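Local coordinates for protein coatomer subunit delta (Saccharomyces cerevisiae, PDB 5FJZ) that forms part of the COPI vesicle coat, which probably returns dilysine-tagged proteins from Golgi to ER, and binds the Dsl1 protein through its mu-homology domain, at residues S36-V41 with L107-V112; L120-L125 with D265-Q270; E165-N170 with F207-P212. All blocks are in the same frame, centred on the assembly; numbering follows the deposited sequence.

Interaction 1: residues S36-V41 with L107-V112; sequences SELKGV and LRWRKV
Gly40 lies beneath the indole of Trp109, and here strands 36-41 and 107-112, running antiparallel, are packed tightly. Gly40 CA sits 3.7 Å from the centroid of the Trp109 five-membered ring, a CH-pi contact made over the face, while Val41 N underlies the six-membered part on that same face. The ring gets there because Trp109 CG stands between its own backbone N and carbonyl carbon (chi1 57°), which folds the indole back over the neighbouring strand. With the indole lying this close over Gly40 CA, there is little room for a side chain at this position. Leu38 CD1 approaches obliquely, 3.9 Å from Trp109 NE1, whose N-H is bonded to Glu21 on strand 15-27; Leu42 and Met239 also touch the indole. Between the strands, Gly40 and Trp109 exchange two backbone hydrogen bonds, Gly40 N to Trp109 O being 2.8 Å, and Leu38 and Lys111 exchange another two.

The face carrying Glu37, Lys39, Val41, Arg108 and Arg110 is looser and more solvent-accessible. Arg110, bent at chi3 (80°), brings NH1 to 2.7 Å from Glu37 OE2, a salt bridge that meets the oxygen on its anti side with the carboxylate and guanidinium planes 84° apart. NH2 of Arg110 has a second acid, Glu26 of the second subunit. Lys39 runs alongside the arginine, CG to Arg110 CG 4.0 Å, pointing the same way; Lys39 NZ stays 5.8 Å from Arg110 NE, so the like charges are not in contact. Val41 CG2 lies 4.1 Å from Arg108 CG, and Arg108 makes a cation-pi contact with an aromatic side chain of the bound peptide. Here are two neighbouring antiparallel strands of the long beta-sheet of a mu-homology domain, within the region that interacts with Dsl1.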
ATOM      1  N   SER A  36      -9.121  20.415  -0.014  1.00 13.60           N
ATOM      2  CA  SER A  36      -7.852  20.469  -0.624  1.00 15.67           C
ATOM      3  C   SER A  36      -6.759  20.178   0.414  1.00 16.83           C
ATOM      4  O   SER A  36      -6.918  20.367   1.615  1.00 17.48           O
ATOM      5  CB  SER A  36      -7.572  21.765  -1.458  1.00 18.44           C
ATOM      6  OG  SER A  36      -7.726  22.940  -0.663  1.00 18.20           O
ATOM      7  N   GLU A  37      -5.621  19.747  -0.088  1.00 16.15           N
ATOM      8  CA  GLU A  37      -4.484  19.427   0.725  1.00 16.87           C
ATOM      9  C   GLU A  37      -3.229  19.516  -0.079  1.00 16.47           C
ATOM     10  O   GLU A  37      -3.078  18.901  -1.151  1.00 14.36           O
ATOM     11  CB  GLU A  37      -4.630  18.047   1.346  1.00 20.69           C
ATOM     12  CG  GLU A  37      -3.394  17.578   2.143  1.00 23.76           C
ATOM     13  CD  GLU A  37      -3.390  16.072   2.403  1.00 25.35           C
ATOM     14  OE1 GLU A  37      -3.706  15.252   1.493  1.00 28.95           O
ATOM     15  OE2 GLU A  37      -3.089  15.696   3.551  1.00 30.88           O
ATOM     16  N   LEU A  38      -2.312  20.332   0.403  1.00 15.21           N
ATOM     17  CA  LEU A  38      -1.028  20.553  -0.198  1.00 18.29           C
ATOM     18  C   LEU A  38       0.057  19.892   0.680  1.00 16.42           C
ATOM     19  O   LEU A  38       0.152  20.187   1.863  1.00 21.82           O
ATOM     20  CB  LEU A  38      -0.784  22.059  -0.375  1.00 17.47           C
ATOM     21  CG  LEU A  38       0.498  22.759  -0.898  1.00 22.05           C
ATOM     22  CD1 LEU A  38       1.885  22.360  -0.254  1.00 19.68           C
ATOM     23  CD2 LEU A  38       0.631  22.777  -2.414  1.00 22.74           C
ATOM     24  N   LYS A  39       0.968  19.170   0.057  1.00 16.70           N
ATOM     25  CA  LYS A  39       2.118  18.571   0.768  1.00 15.67           C
ATOM     26  C   LYS A  39       3.337  18.996   0.168  1.00 14.16           C
ATOM     27  O   LYS A  39       3.434  19.068  -1.098  1.00 15.00           O
ATOM     28  CB  LYS A  39       1.991  17.044   0.711  1.00 17.86           C
ATOM     29  CG  LYS A  39       0.842  16.525   1.528  1.00 22.49           C
ATOM     30  CD  LYS A  39       0.618  15.015   1.288  1.00 30.47           C
ATOM     31  CE  LYS A  39       1.209  14.154   2.374  1.00 40.04           C
ATOM     32  NZ  LYS A  39       0.444  12.858   2.471  1.00 44.75           N
ATOM     33  N   GLY A  40       4.334  19.369   0.959  1.00 12.70           N
ATOM     34  CA  GLY A  40       5.621  19.773   0.341  1.00 13.66           C
ATOM     35  C   GLY A  40       6.816  19.144   0.972  1.00 13.88           C
ATOM     36  O   GLY A  40       6.750  18.785   2.119  1.00 14.91           O
ATOM     37  N   VAL A  41       7.904  19.095   0.230  1.00 16.06           N
ATOM     38  CA  VAL A  41       9.178  18.657   0.764  1.00 16.27           C
ATOM     39  C   VAL A  41      10.263  19.467   0.165  1.00 14.14           C
ATOM     40  O   VAL A  41      10.239  19.813  -1.054  1.00 15.35           O
ATOM     41  CB  VAL A  41       9.366  17.093   0.531  1.00 16.50           C
ATOM     42  CG1 VAL A  41       9.554  16.745  -0.933  1.00 20.15           C
ATOM     43  CG2 VAL A  41      10.645  16.593   1.192  1.00 19.13           C
ATOM     44  N   LEU A 107      13.006  18.906   5.091  1.00 17.86           N
ATOM     45  CA  LEU A 107      11.908  19.669   5.604  1.00 17.76           C
ATOM     46  C   LEU A 107      10.660  19.286   4.845  1.00 13.23           C
ATOM     47  O   LEU A 107      10.701  19.098   3.608  1.00 17.60           O
ATOM     48  CB  LEU A 107      12.217  21.191   5.457  1.00 14.70           C
ATOM     49  CG  LEU A 107      11.102  22.126   5.905  1.00 16.87           C
ATOM     50  CD1 LEU A 107      11.058  22.160   7.437  1.00 18.13           C
ATOM     51  CD2 LEU A 107      11.426  23.543   5.388  1.00 16.72           C
ATOM     52  N   ARG A 108       9.563  19.181   5.539  1.00 15.00           N
ATOM     53  CA  ARG A 108       8.247  18.875   4.965  1.00 16.32           C
ATOM     54  C   ARG A 108       7.179  19.785   5.573  1.00 15.30           C
ATOM     55  O   ARG A 108       7.354  20.361   6.665  1.00 13.89           O
ATOM     56  CB  ARG A 108       7.822  17.450   5.409  1.00 20.06           C
ATOM     57  CG  ARG A 108       8.497  16.377   4.622  1.00 25.09           C
ATOM     58  CD  ARG A 108       8.171  15.053   5.289  1.00 33.23           C
ATOM     59  NE  ARG A 108       8.489  13.939   4.392  1.00 45.52           N
ATOM     60  CZ  ARG A 108       8.497  12.664   4.783  1.00 53.62           C
ATOM     61  NH1 ARG A 108       8.229  12.332   6.061  1.00 55.95           N
ATOM     62  NH2 ARG A 108       8.791  11.716   3.906  1.00 60.11           N
ATOM     63  N   TRP A 109       6.096  19.959   4.830  1.00 16.06           N
ATOM     64  CA  TRP A 109       4.993  20.801   5.209  1.00 13.15           C
ATOM     65  C   TRP A 109       3.728  20.227   4.654  1.00 13.57           C
ATOM     66  O   TRP A 109       3.745  19.480   3.713  1.00 12.93           O
ATOM     67  CB  TRP A 109       5.257  22.290   4.845  1.00 13.07           C
ATOM     68  CG  TRP A 109       5.542  22.589   3.421  1.00 13.78           C
ATOM     69  CD1 TRP A 109       4.646  23.067   2.489  1.00 13.65           C
ATOM     70  CD2 TRP A 109       6.803  22.510   2.777  1.00 11.93           C
ATOM     71  NE1 TRP A 109       5.330  23.250   1.250  1.00 18.45           N
ATOM     72  CE2 TRP A 109       6.653  22.971   1.443  1.00 12.61           C
ATOM     73  CE3 TRP A 109       8.109  22.230   3.226  1.00 12.74           C
ATOM     74  CZ2 TRP A 109       7.663  22.940   0.577  1.00 14.91           C
ATOM     75  CZ3 TRP A 109       9.099  22.233   2.339  1.00 14.21           C
ATOM     76  CH2 TRP A 109       8.911  22.567   1.053  1.00 15.30           C
ATOM     77  N   ARG A 110       2.606  20.613   5.244  1.00 14.32           N
ATOM     78  CA  ARG A 110       1.302  20.184   4.818  1.00 15.87           C
ATOM     79  C   ARG A 110       0.253  21.178   5.254  1.00 15.55           C
ATOM     80  O   ARG A 110       0.216  21.559   6.427  1.00 16.23           O
ATOM     81  CB  ARG A 110       0.962  18.834   5.452  1.00 15.17           C
ATOM     82  CG  ARG A 110      -0.318  18.221   4.927  1.00 18.07           C
ATOM     83  CD  ARG A 110      -0.447  16.751   5.316  1.00 20.47           C
ATOM     84  NE  ARG A 110      -0.912  16.620   6.657  1.00 19.17           N
ATOM     85  CZ  ARG A 110      -2.185  16.599   7.025  1.00 17.09           C
ATOM     86  NH1 ARG A 110      -3.147  16.531   6.149  1.00 16.37           N
ATOM     87  NH2 ARG A 110      -2.515  16.474   8.294  1.00 15.96           N
ATOM     88  N   LYS A 111      -0.649  21.502   4.355  1.00 15.34           N
ATOM     89  CA  LYS A 111      -1.724  22.409   4.731  1.00 15.94           C
ATOM     90  C   LYS A 111      -2.965  21.953   4.074  1.00 15.07           C
ATOM     91  O   LYS A 111      -2.940  21.426   2.934  1.00 14.34           O
ATOM     92  CB  LYS A 111      -1.380  23.856   4.333  1.00 17.59           C
ATOM     93  CG  LYS A 111      -2.504  24.747   4.740  1.00 22.58           C
ATOM     94  CD  LYS A 111      -2.089  26.187   4.874  1.00 22.83           C
ATOM     95  CE  LYS A 111      -3.291  27.057   5.154  1.00 24.48           C
ATOM     96  NZ  LYS A 111      -2.810  28.428   5.057  1.00 26.57           N
ATOM     97  N   VAL A 112      -4.069  22.114   4.801  1.00 15.97           N
ATOM     98  CA  VAL A 112      -5.359  21.720   4.362  1.00 16.81           C
ATOM     99  C   VAL A 112      -6.284  22.923   4.211  1.00 18.93           C
ATOM    100  O   VAL A 112      -6.178  23.931   4.927  1.00 19.60           O
ATOM    101  CB  VAL A 112      -6.058  20.645   5.215  1.00 17.73           C
ATOM    102  CG1 VAL A 112      -5.210  19.385   5.399  1.00 17.64           C
ATOM    103  CG2 VAL A 112      -6.664  21.193   6.485  1.00 20.42           C
TER

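Interaction 2: residues L120-L125 with D265-Q270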
ATOM      1  N   LEU A 120      -5.591  27.126  -1.736  1.00 18.83           N
ATOM      2  CA  LEU A 120      -4.554  26.186  -2.125  1.00 18.40           C
ATOM      3  C   LEU A 120      -4.681  25.641  -3.545  1.00 15.89           C
ATOM      4  O   LEU A 120      -3.885  24.765  -3.908  1.00 16.60           O
ATOM      5  CB  LEU A 120      -4.629  24.949  -1.203  1.00 16.76           C
ATOM      6  CG  LEU A 120      -3.944  24.916   0.174  1.00 19.22           C
ATOM      7  CD1 LEU A 120      -3.319  26.166   0.735  1.00 19.97           C
ATOM      8  CD2 LEU A 120      -4.579  23.978   1.218  1.00 18.03           C
ATOM      9  N   ILE A 121      -5.724  26.048  -4.285  1.00 16.61           N
ATOM     10  CA  ILE A 121      -6.071  25.418  -5.582  1.00 16.72           C
ATOM     11  C   ILE A 121      -5.455  26.194  -6.756  1.00 17.42           C
ATOM     12  O   ILE A 121      -5.734  27.393  -6.897  1.00 20.37           O
ATOM     13  CB  ILE A 121      -7.593  25.260  -5.595  1.00 18.47           C
ATOM     14  CG1 ILE A 121      -7.903  24.117  -4.551  1.00 19.06           C
ATOM     15  CG2 ILE A 121      -8.135  24.986  -6.980  1.00 18.29           C
ATOM     16  CD1 ILE A 121      -9.363  23.825  -4.285  1.00 17.26           C
ATOM     17  N   PRO A 122      -4.602  25.554  -7.545  1.00 16.26           N
ATOM     18  CA  PRO A 122      -4.103  26.228  -8.726  1.00 19.98           C
ATOM     19  C   PRO A 122      -5.130  26.236  -9.920  1.00 19.55           C
ATOM     20  O   PRO A 122      -5.010  27.065 -10.808  1.00 20.68           O
ATOM     21  CB  PRO A 122      -2.894  25.415  -9.092  1.00 22.05           C
ATOM     22  CG  PRO A 122      -3.215  24.023  -8.627  1.00 20.91           C
ATOM     23  CD  PRO A 122      -4.051  24.166  -7.402  1.00 17.29           C
ATOM     24  N   LEU A 123      -5.973  25.232  -9.979  1.00 16.54           N
ATOM     25  CA  LEU A 123      -6.893  24.990 -11.113  1.00 16.40           C
ATOM     26  C   LEU A 123      -8.269  24.599 -10.638  1.00 15.75           C
ATOM     27  O   LEU A 123      -8.465  23.518 -10.076  1.00 16.19           O
ATOM     28  CB  LEU A 123      -6.297  23.956 -12.032  1.00 16.58           C
ATOM     29  CG  LEU A 123      -7.017  23.713 -13.333  1.00 16.44           C
ATOM     30  CD1 LEU A 123      -6.713  24.758 -14.351  1.00 15.49           C
ATOM     31  CD2 LEU A 123      -6.628  22.324 -13.856  1.00 19.46           C
ATOM     32  N   THR A 124      -9.265  25.465 -10.827  1.00 17.57           N
ATOM     33  CA  THR A 124     -10.640  25.194 -10.443  1.00 17.67           C
ATOM     34  C   THR A 124     -11.331  24.501 -11.571  1.00 19.13           C
ATOM     35  O   THR A 124     -10.948  24.647 -12.693  1.00 16.75           O
ATOM     36  CB  THR A 124     -11.404  26.499 -10.057  1.00 24.56           C
ATOM     37  OG1 THR A 124     -11.229  27.450 -11.069  1.00 19.04           O
ATOM     38  CG2 THR A 124     -10.788  27.131  -8.827  1.00 27.67           C
ATOM     39  N   LEU A 125     -12.274  23.621 -11.213  1.00 18.19           N
ATOM     40  CA  LEU A 125     -12.984  22.753 -12.148  1.00 18.06           C
ATOM     41  C   LEU A 125     -14.495  22.764 -11.941  1.00 17.70           C
ATOM     42  O   LEU A 125     -14.972  22.846 -10.807  1.00 19.80           O
ATOM     43  CB  LEU A 125     -12.547  21.362 -11.855  1.00 19.76           C
ATOM     44  CG  LEU A 125     -11.372  20.727 -12.527  1.00 22.65           C
ATOM     45  CD1 LEU A 125     -10.410  21.553 -13.345  1.00 21.23           C
ATOM     46  CD2 LEU A 125     -10.673  19.678 -11.635  1.00 23.29           C
ATOM     47  N   ASP A 265      -2.082  15.232  -7.382  1.00 15.58           N
ATOM     48  CA  ASP A 265      -2.224  13.801  -6.971  1.00 16.91           C
ATOM     49  C   ASP A 265      -3.724  13.449  -7.046  1.00 17.25           C
ATOM     50  O   ASP A 265      -4.241  13.188  -8.131  1.00 20.30           O
ATOM     51  CB  ASP A 265      -1.549  13.602  -5.621  1.00 19.33           C
ATOM     52  CG  ASP A 265      -1.617  12.127  -5.144  1.00 27.51           C
ATOM     53  OD1 ASP A 265      -1.995  11.273  -5.946  1.00 25.29           O
ATOM     54  OD2 ASP A 265      -1.422  11.864  -3.956  1.00 33.06           O
ATOM     55  N   GLU A 266      -4.465  13.514  -5.968  1.00 15.55           N
ATOM     56  CA  GLU A 266      -5.884  13.193  -5.987  1.00 17.16           C
ATOM     57  C   GLU A 266      -6.703  14.475  -6.259  1.00 15.41           C
ATOM     58  O   GLU A 266      -6.999  15.183  -5.358  1.00 13.59           O
ATOM     59  CB  GLU A 266      -6.312  12.539  -4.676  1.00 20.02           C
ATOM     60  CG  GLU A 266      -5.642  11.164  -4.460  1.00 27.11           C
ATOM     61  CD  GLU A 266      -6.018  10.445  -3.140  1.00 35.45           C
ATOM     62  OE1 GLU A 266      -6.742  11.002  -2.271  1.00 33.89           O
ATOM     63  OE2 GLU A 266      -5.511   9.325  -2.926  1.00 43.41           O
ATOM     64  N   TYR A 267      -6.919  14.753  -7.542  1.00 14.36           N
ATOM     65  CA  TYR A 267      -7.342  16.027  -8.010  1.00 14.64           C
ATOM     66  C   TYR A 267      -8.544  15.697  -8.879  1.00 16.01           C
ATOM     67  O   TYR A 267      -8.397  15.294 -10.055  1.00 17.37           O
ATOM     68  CB  TYR A 267      -6.304  16.766  -8.756  1.00 15.86           C
ATOM     69  CG  TYR A 267      -6.410  18.282  -8.696  1.00 15.63           C
ATOM     70  CD1 TYR A 267      -7.352  18.956  -9.485  1.00 15.87           C
ATOM     71  CD2 TYR A 267      -5.495  19.047  -7.995  1.00 13.66           C
ATOM     72  CE1 TYR A 267      -7.394  20.342  -9.517  1.00 16.29           C
ATOM     73  CE2 TYR A 267      -5.531  20.437  -8.020  1.00 15.28           C
ATOM     74  CZ  TYR A 267      -6.519  21.080  -8.733  1.00 15.49           C
ATOM     75  OH  TYR A 267      -6.584  22.477  -8.752  1.00 17.16           O
ATOM     76  N   LEU A 268      -9.716  15.820  -8.288  1.00 13.33           N
ATOM     77  CA  LEU A 268     -10.900  15.315  -8.940  1.00 14.94           C
ATOM     78  C   LEU A 268     -12.285  15.991  -8.732  1.00 16.59           C
ATOM     79  O   LEU A 268     -12.491  16.646  -7.787  1.00 14.95           O
ATOM     80  CB  LEU A 268     -11.058  13.841  -8.589  1.00 17.43           C
ATOM     81  CG  LEU A 268     -11.627  13.228  -7.322  1.00 25.48           C
ATOM     82  CD1 LEU A 268     -10.639  12.153  -6.872  1.00 32.62           C
ATOM     83  CD2 LEU A 268     -11.920  14.130  -6.181  1.00 31.95           C
ATOM     84  N   VAL A 269     -13.195  15.666  -9.638  1.00 14.91           N
ATOM     85  CA  VAL A 269     -14.596  16.056  -9.551  1.00 18.61           C
ATOM     86  C   VAL A 269     -15.456  14.847  -9.410  1.00 16.86           C
ATOM     87  O   VAL A 269     -15.384  13.872 -10.144  1.00 16.84           O
ATOM     88  CB  VAL A 269     -15.011  17.227 -10.476  1.00 18.96           C
ATOM     89  CG1 VAL A 269     -13.994  17.576 -11.502  1.00 20.11           C
ATOM     90  CG2 VAL A 269     -16.453  17.148 -10.974  1.00 19.63           C
ATOM     91  N   GLN A 270     -16.331  14.920  -8.448  1.00 22.20           N
ATOM     92  CA  GLN A 270     -17.055  13.787  -7.990  1.00 29.01           C
ATOM     93  C   GLN A 270     -18.526  14.128  -7.752  1.00 33.82           C
ATOM     94  O   GLN A 270     -19.418  13.356  -8.088  1.00 33.75           O
ATOM     95  CB  GLN A 270     -16.381  13.409  -6.674  1.00 32.91           C
ATOM     96  CG  GLN A 270     -16.872  12.224  -5.936  1.00 39.45           C
ATOM     97  CD  GLN A 270     -15.713  11.325  -5.616  1.00 32.58           C
ATOM     98  OE1 GLN A 270     -14.830  11.661  -4.828  1.00 42.59           O
ATOM     99  NE2 GLN A 270     -15.661  10.210  -6.298  1.00 35.47           N
ATOM    100  OXT GLN A 270     -18.762  15.133  -7.070  1.00 44.70           O
TER
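Tyr267 reaches out from strand 267-269 with its hydroxyl directed at the backbone of Leu123, spanning two beta-strands whose axes are 8.6 Å apart and only 20° from parallel. With no backbone bond between them, the strands are joined through side chains.

The polar part centres on a hydrogen bond from Tyr267 OH to Leu123 O, 2.5 Å long. The hydroxyl comes in well off the C=O direction, with a C=O...donor angle of 119° and a tilt of 25° from the carbonyl plane, while the acceptor itself lies at the edge of the phenol ring, near its plane.

Apolar groups flank the phenol. Pro122 comes from the opposite direction to the tyrosine and lays CD against the hydroxyl, 3.3 Å from Tyr267 OH and near the ring plane; the same Pro122 CD packs on Tyr267 CE2 at 4.1 Å. Ile121 CG2, on the branch opposite the backbone N, also lies against the hydroxyl, 3.4 Å from Tyr267 OH. Farther back along the ring, Leu125 CD2 meets the edge at CE1 of Tyr267, 4.0 Å away. That Leu125 CD2 methyl also touches Val269 CG1 at 3.9 Å, filling the angle between tyrosine and valine.

The aromatic partner comes from outside the segments: Phe224 of strand 220-229 packs edge-to-face with Tyr267; Val222 touches both Tyr267 and Leu125.

At Tyr267 a phenylalanine would probably keep much of the edge packing but leave the buried Leu123 carbonyl without this hydroxyl donor. Every residue that touches here is buried, so the phenol does two jobs at once: its ring edge takes part in the hydrophobic interior between the strand beginning at Leu123 and the C-terminal strand 267-269, which is bonded to strand 220-229, and its hydroxyl gives a buried main-chain oxygen a hydrogen-bond partner.

Interaction 3: residues E165-N170 with F207-P212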
ATOM      1  N   GLU A 165     -17.434   3.066 -28.571  1.00 31.62           N
ATOM      2  CA  GLU A 165     -17.239   4.072 -29.659  1.00 31.77           C
ATOM      3  C   GLU A 165     -16.112   5.045 -29.326  1.00 27.87           C
ATOM      4  O   GLU A 165     -15.942   5.370 -28.171  1.00 27.13           O
ATOM      5  CB  GLU A 165     -18.565   4.825 -29.816  1.00 37.98           C
ATOM      6  CG  GLU A 165     -18.685   5.801 -30.977  1.00 42.19           C
ATOM      7  CD  GLU A 165     -18.759   5.123 -32.331  1.00 47.55           C
ATOM      8  OE1 GLU A 165     -18.994   3.890 -32.412  1.00 44.26           O
ATOM      9  OE2 GLU A 165     -18.606   5.851 -33.346  1.00 57.87           O
ATOM     10  N   PRO A 166     -15.397   5.563 -30.332  1.00 25.28           N
ATOM     11  CA  PRO A 166     -14.434   6.655 -30.107  1.00 27.82           C
ATOM     12  C   PRO A 166     -15.016   7.913 -29.466  1.00 28.83           C
ATOM     13  O   PRO A 166     -16.126   8.320 -29.795  1.00 28.11           O
ATOM     14  CB  PRO A 166     -13.942   7.044 -31.486  1.00 28.28           C
ATOM     15  CG  PRO A 166     -14.488   6.049 -32.467  1.00 29.51           C
ATOM     16  CD  PRO A 166     -15.391   5.092 -31.733  1.00 29.51           C
ATOM     17  N   VAL A 167     -14.233   8.553 -28.599  1.00 25.54           N
ATOM     18  CA  VAL A 167     -14.578   9.889 -28.091  1.00 22.53           C
ATOM     19  C   VAL A 167     -14.515  10.916 -29.209  1.00 25.09           C
ATOM     20  O   VAL A 167     -13.577  10.927 -29.952  1.00 25.01           O
ATOM     21  CB  VAL A 167     -13.449  10.341 -27.117  1.00 25.13           C
ATOM     22  CG1 VAL A 167     -13.633  11.791 -26.737  1.00 29.80           C
ATOM     23  CG2 VAL A 167     -13.377   9.461 -25.909  1.00 26.35           C
ATOM     24  N   ASP A 168     -15.470  11.846 -29.240  1.00 20.83           N
ATOM     25  CA  ASP A 168     -15.572  12.916 -30.197  1.00 26.67           C
ATOM     26  C   ASP A 168     -15.357  14.209 -29.467  1.00 23.41           C
ATOM     27  O   ASP A 168     -16.131  14.559 -28.568  1.00 23.53           O
ATOM     28  CB  ASP A 168     -16.997  12.842 -30.811  1.00 31.37           C
ATOM     29  CG  ASP A 168     -17.254  13.830 -31.909  1.00 39.07           C
ATOM     30  OD1 ASP A 168     -16.354  14.577 -32.341  1.00 44.61           O
ATOM     31  OD2 ASP A 168     -18.433  13.892 -32.315  1.00 46.61           O
ATOM     32  N   ILE A 169     -14.217  14.796 -29.733  1.00 19.56           N
ATOM     33  CA  ILE A 169     -13.781  16.100 -29.183  1.00 20.73           C
ATOM     34  C   ILE A 169     -14.602  17.187 -29.847  1.00 19.96           C
ATOM     35  O   ILE A 169     -14.654  17.257 -31.082  1.00 25.09           O
ATOM     36  CB  ILE A 169     -12.295  16.382 -29.487  1.00 22.56           C
ATOM     37  CG1 ILE A 169     -11.350  15.307 -28.994  1.00 26.30           C
ATOM     38  CG2 ILE A 169     -11.852  17.757 -28.951  1.00 22.58           C
ATOM     39  CD1 ILE A 169     -11.585  14.933 -27.552  1.00 25.06           C
ATOM     40  N   ASN A 170     -15.324  17.976 -29.068  1.00 21.30           N
ATOM     41  CA  ASN A 170     -16.171  19.040 -29.617  1.00 22.24           C
ATOM     42  C   ASN A 170     -15.380  20.331 -29.641  1.00 24.60           C
ATOM     43  O   ASN A 170     -15.325  21.122 -28.692  1.00 22.36           O
ATOM     44  CB  ASN A 170     -17.501  19.028 -28.828  1.00 21.55           C
ATOM     45  CG  ASN A 170     -18.248  17.686 -29.003  1.00 24.58           C
ATOM     46  OD1 ASN A 170     -18.108  17.008 -30.029  1.00 30.54           O
ATOM     47  ND2 ASN A 170     -19.032  17.289 -28.001  1.00 26.81           N
ATOM     48  N   PHE A 207     -16.510  17.292 -25.059  1.00 16.91           N
ATOM     49  CA  PHE A 207     -16.492  16.039 -25.815  1.00 17.73           C
ATOM     50  C   PHE A 207     -17.719  15.265 -25.583  1.00 17.74           C
ATOM     51  O   PHE A 207     -18.466  15.525 -24.622  1.00 23.17           O
ATOM     52  CB  PHE A 207     -15.206  15.228 -25.473  1.00 21.69           C
ATOM     53  CG  PHE A 207     -15.074  14.974 -24.031  1.00 19.99           C
ATOM     54  CD1 PHE A 207     -14.630  15.979 -23.158  1.00 19.34           C
ATOM     55  CD2 PHE A 207     -15.522  13.842 -23.504  1.00 18.21           C
ATOM     56  CE1 PHE A 207     -14.563  15.746 -21.776  1.00 18.31           C
ATOM     57  CE2 PHE A 207     -15.488  13.615 -22.139  1.00 20.28           C
ATOM     58  CZ  PHE A 207     -14.978  14.569 -21.270  1.00 19.42           C
ATOM     59  N   THR A 208     -17.932  14.250 -26.433  1.00 17.58           N
ATOM     60  CA  THR A 208     -18.954  13.316 -26.278  1.00 18.74           C
ATOM     61  C   THR A 208     -18.370  11.920 -26.062  1.00 17.77           C
ATOM     62  O   THR A 208     -17.486  11.534 -26.770  1.00 19.33           O
ATOM     63  CB  THR A 208     -19.829  13.299 -27.563  1.00 23.59           C
ATOM     64  OG1 THR A 208     -20.353  14.627 -27.793  1.00 26.88           O
ATOM     65  CG2 THR A 208     -21.004  12.377 -27.362  1.00 23.46           C
ATOM     66  N   ILE A 209     -18.874  11.251 -25.080  1.00 18.31           N
ATOM     67  CA  ILE A 209     -18.365   9.957 -24.660  1.00 22.01           C
ATOM     68  C   ILE A 209     -19.519   9.083 -24.281  1.00 21.60           C
ATOM     69  O   ILE A 209     -20.495   9.528 -23.680  1.00 20.42           O
ATOM     70  CB  ILE A 209     -17.335  10.115 -23.485  1.00 20.53           C
ATOM     71  CG1 ILE A 209     -16.612   8.788 -23.208  1.00 19.53           C
ATOM     72  CG2 ILE A 209     -18.006  10.625 -22.221  1.00 21.73           C
ATOM     73  CD1 ILE A 209     -15.357   8.980 -22.301  1.00 21.06           C
ATOM     74  N   GLU A 210     -19.421   7.785 -24.609  1.00 30.03           N
ATOM     75  CA  GLU A 210     -20.427   6.778 -24.188  1.00 29.66           C
ATOM     76  C   GLU A 210     -20.295   6.392 -22.723  1.00 30.85           C
ATOM     77  O   GLU A 210     -19.200   6.137 -22.283  1.00 35.82           O
ATOM     78  CB  GLU A 210     -20.271   5.476 -24.972  1.00 35.59           C
ATOM     79  CG  GLU A 210     -20.782   5.510 -26.394  1.00 41.52           C
ATOM     80  CD  GLU A 210     -20.759   4.129 -27.034  1.00 53.28           C
ATOM     81  OE1 GLU A 210     -20.113   3.198 -26.468  1.00 60.42           O
ATOM     82  OE2 GLU A 210     -21.393   3.978 -28.103  1.00 60.78           O
ATOM     83  N   ALA A 211     -21.415   6.324 -22.007  1.00 28.11           N
ATOM     84  CA  ALA A 211     -21.481   5.802 -20.684  1.00 30.29           C
ATOM     85  C   ALA A 211     -22.886   5.314 -20.447  1.00 35.03           C
ATOM     86  O   ALA A 211     -23.825   5.818 -21.061  1.00 37.25           O
ATOM     87  CB  ALA A 211     -21.157   6.916 -19.671  1.00 27.21           C
ATOM     88  N   PRO A 212     -23.063   4.377 -19.491  1.00 40.91           N
ATOM     89  CA  PRO A 212     -24.390   3.823 -19.255  1.00 38.84           C
ATOM     90  C   PRO A 212     -25.351   4.718 -18.491  1.00 39.85           C
ATOM     91  O   PRO A 212     -26.560   4.595 -18.671  1.00 41.04           O
ATOM     92  CB  PRO A 212     -24.103   2.531 -18.464  1.00 40.45           C
ATOM     93  CG  PRO A 212     -22.722   2.651 -17.929  1.00 37.40           C
ATOM     94  CD  PRO A 212     -22.000   3.606 -18.835  1.00 36.44           C
TER
HETATM   95  O   HOH W   1     -17.482   7.394 -26.733  1.00 29.49           O
HETATM   96  O   HOH W   2     -19.650  18.639 -25.210  1.00 18.48           O
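Asp168 and Thr208 form an antiparallel hydrogen-bonded pair, Thr208 N to Asp168 O 2.8 Å and Asp168 N to Thr208 O 3.2 Å, next to the non-hydrogen-bonded pair Ile169-Phe207. Toward Glu165 the chains diverge, and a water bridges Glu165 O and Glu210 N. On the Thr208 face, Asn170 ND2 donates to Thr208 OG1 at 3.0 Å, nearly straight (167°) and in the amide plane; this hydroxyl is also hydrogen-bonded to Asp139, so it links three chain segments, while a second water accepts from the same amide nitrogen. The short strand at Asp168 lies at the edge, within this chain, of the antiparallel sheet of the mu-homology domain, beside strand 202-210. On the apolar side, Val167 spreads its two methyls: CG1, anti to the backbone N (chi1 171°), lies 4.0 Å from Phe207 CB, and CG2 meets Ile209 CD1 at 4.1 Å. Ile169 CD1 crosses to Phe207 CB at 4.2 Å. Phe207 itself turns its ring away toward Ile159 and Ile192. At the exposed end Glu210 OE1 takes a weak hydrogen bond from Glu165 N, and Val167 N is bonded to Asn100 of the third subunit.

From the N terminus, strand 33-46 comes first; its pairing with strand 104-113 in interaction 1 closes a loop of 65 residues before interaction 2 opens at residues 120-125. Interaction 2 closes only at the C terminus, in 265-270, and interaction 3 (165-170 with 207-212) is nested within that long loop; no contacts cross. Interactions 1 and 2 touch, Leu120 and Ile121 packing on Ser36 as the chain passes toward strand 123-131. Interaction 3 is remote, its centre about 36 Å from that of interaction 1. Interaction 1 pairs two strands of the long sheet, interaction 3 adds an edge strand to the smaller one, and interaction 2 packs the start of strand 123-131 against the C-terminal strand.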